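Local coordinates for protein dendroaspis polylepis MT9 (Dendroaspis polylepis, PDB 6R5M) that antagonizes the muscarinic type 2 receptor selectively as a short three-finger venom toxin and reverses arterial relaxation induced by agonists of that receptor, at residues 41-44 and 45-48. Numbering follows the deposited sequence.
Sequences AVRP and RQVQ
A41 CB sits between two side chains of the returning strand, 3.5 Å from CG2 of V47 and 3.8 Å from CB of R45. A methyl suits this place, since it fits between the backbone-near parts of R45 and V47, while the branched V47 offers a broad apolar partner: its CG2, beside the backbone N, turns to A41. R45 adds its aliphatic CG and bends at chi2 and chi3, bringing one guanidinium face over A41 CB. That methyl lies 3.8 Å above the guanidinium plane, displaced toward its rim, so the contact is van der Waals.

The reversal itself is made by V42-R43-P44-R45. The peptide bond before P44 is cis, and with the backbone torsions of R43 and P44 this gives a type VIa turn, closed by a weak hydrogen bond from R45 N to V42 O (3.1 Å, 127° at the hydrogen). Proline suits the third position because it readily accepts a cis peptide.

Beyond the turn, Q46 bends at chi2 (-90°). Its CG rests 3.4 Å from P44 O, and NE2 comes 3.9 Å from CG of R43, whose chain, extended from CG to NE, leads away from the turn, with its guanidinium plane 62° from the Q46 amide.

This is the tip of the third finger. Backbone bonds from Q46 to S26 and from Q48 to K24 tie its strand to 22-27, while R45 and V47 lean on M25 and P44 on V27. With only one weak hydrogen bond across the contact, the fingertip probably owes its shape mainly to the cis-proline turn and small apolar contacts, and it places two cationic side chains at the toxin surface, consistent with the sulfate ion found at this contact.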
ATOM      1  N   ALA A  41       3.335 -11.476   3.418  1.00 53.84           N
ATOM      2  CA  ALA A  41       2.716 -12.238   2.314  1.00 54.38           C
ATOM      3  C   ALA A  41       3.680 -13.165   1.574  1.00 59.49           C
ATOM      4  O   ALA A  41       4.831 -12.802   1.311  1.00 60.07           O
ATOM      5  CB  ALA A  41       2.002 -11.320   1.332  1.00 55.17           C
ATOM      6  N   VAL A  42       3.189 -14.358   1.225  1.00 56.10           N
ATOM      7  CA  VAL A  42       3.945 -15.386   0.497  1.00 56.40           C
ATOM      8  C   VAL A  42       3.462 -15.399  -0.965  1.00 60.82           C
ATOM      9  O   VAL A  42       2.330 -14.989  -1.233  1.00 60.35           O
ATOM     10  CB  VAL A  42       3.803 -16.789   1.166  1.00 60.49           C
ATOM     11  CG1 VAL A  42       4.906 -17.740   0.707  1.00 60.44           C
ATOM     12  CG2 VAL A  42       3.804 -16.686   2.689  1.00 60.45           C
ATOM     13  N   ARG A  43       4.319 -15.872  -1.899  1.00 57.93           N
ATOM     14  CA  ARG A  43       4.049 -16.022  -3.341  1.00 57.71           C
ATOM     15  C   ARG A  43       2.659 -16.652  -3.593  1.00 59.63           C
ATOM     16  O   ARG A  43       2.256 -17.526  -2.826  1.00 59.89           O
ATOM     17  CB  ARG A  43       5.141 -16.887  -4.008  1.00 59.10           C
ATOM     18  CG  ARG A  43       6.492 -16.192  -4.178  1.00 71.95           C
ATOM     19  CD  ARG A  43       7.511 -17.145  -4.778  1.00 84.52           C
ATOM     20  NE  ARG A  43       8.874 -16.608  -4.731  1.00 94.91           N
ATOM     21  CZ  ARG A  43       9.944 -17.227  -5.228  1.00110.38           C
ATOM     22  NH1 ARG A  43       9.821 -18.411  -5.820  1.00 97.16           N
ATOM     23  NH2 ARG A  43      11.142 -16.668  -5.139  1.00 97.23           N
ATOM     24  N   PRO A  44       1.879 -16.213  -4.605  1.00 54.79           N
ATOM     25  CA  PRO A  44       2.181 -15.194  -5.629  1.00 53.87           C
ATOM     26  C   PRO A  44       2.049 -13.745  -5.153  1.00 53.99           C
ATOM     27  O   PRO A  44       2.368 -12.820  -5.905  1.00 54.03           O
ATOM     28  CB  PRO A  44       1.188 -15.540  -6.740  1.00 55.92           C
ATOM     29  CG  PRO A  44      -0.011 -16.061  -6.005  1.00 60.54           C
ATOM     30  CD  PRO A  44       0.543 -16.810  -4.820  1.00 56.38           C
ATOM     31  N   ARG A  45       1.589 -13.553  -3.904  1.00 47.04           N
ATOM     32  CA  ARG A  45       1.381 -12.247  -3.286  1.00 45.08           C
ATOM     33  C   ARG A  45       2.717 -11.549  -3.005  1.00 45.15           C
ATOM     34  O   ARG A  45       3.579 -12.100  -2.312  1.00 45.99           O
ATOM     35  CB  ARG A  45       0.576 -12.419  -2.002  1.00 44.25           C
ATOM     36  CG  ARG A  45      -0.424 -11.324  -1.751  1.00 49.37           C
ATOM     37  CD  ARG A  45      -1.700 -11.883  -1.164  1.00 46.62           C
ATOM     38  NE  ARG A  45      -1.473 -12.680   0.043  1.00 47.18           N
ATOM     39  CZ  ARG A  45      -1.983 -12.408   1.239  1.00 62.56           C
ATOM     40  NH1 ARG A  45      -2.760 -11.345   1.413  1.00 50.62           N
ATOM     41  NH2 ARG A  45      -1.724 -13.198   2.271  1.00 50.69           N
ATOM     42  N   GLN A  46       2.884 -10.344  -3.561  1.00 36.99           N
ATOM     43  CA  GLN A  46       4.120  -9.567  -3.435  1.00 34.67           C
ATOM     44  C   GLN A  46       3.827  -8.249  -2.749  1.00 35.60           C
ATOM     45  O   GLN A  46       2.924  -7.532  -3.185  1.00 34.80           O
ATOM     46  CB  GLN A  46       4.762  -9.303  -4.819  1.00 35.49           C
ATOM     47  CG  GLN A  46       4.898 -10.511  -5.734  1.00 50.82           C
ATOM     48  CD  GLN A  46       6.204 -11.236  -5.556  1.00 74.20           C
ATOM     49  OE1 GLN A  46       7.229 -10.866  -6.129  1.00 73.05           O
ATOM     50  NE2 GLN A  46       6.196 -12.317  -4.793  1.00 68.85           N
ATOM     51  N   VAL A  47       4.582  -7.931  -1.677  1.00 30.45           N
ATOM     52  CA  VAL A  47       4.432  -6.682  -0.912  1.00 29.98           C
ATOM     53  C   VAL A  47       5.647  -5.783  -1.129  1.00 31.50           C
ATOM     54  O   VAL A  47       6.787  -6.248  -1.119  1.00 30.37           O
ATOM     55  CB  VAL A  47       4.185  -6.859   0.624  1.00 34.44           C
ATOM     56  CG1 VAL A  47       3.397  -5.684   1.215  1.00 33.96           C
ATOM     57  CG2 VAL A  47       3.489  -8.169   0.944  1.00 34.69           C
ATOM     58  N   GLN A  48       5.390  -4.496  -1.306  1.00 28.38           N
ATOM     59  CA  GLN A  48       6.406  -3.456  -1.414  1.00 28.93           C
ATOM     60  C   GLN A  48       6.147  -2.536  -0.237  1.00 32.36           C
ATOM     61  O   GLN A  48       5.066  -1.948  -0.151  1.00 31.14           O
ATOM     62  CB  GLN A  48       6.290  -2.688  -2.744  1.00 30.46           C
ATOM     63  CG  GLN A  48       6.868  -3.415  -3.959  1.00 32.08           C
ATOM     64  CD  GLN A  48       6.362  -2.803  -5.243  1.00 38.85           C
ATOM     65  OE1 GLN A  48       5.453  -3.333  -5.891  1.00 32.11           O
ATOM     66  NE2 GLN A  48       6.910  -1.663  -5.631  1.00 29.24           N
TER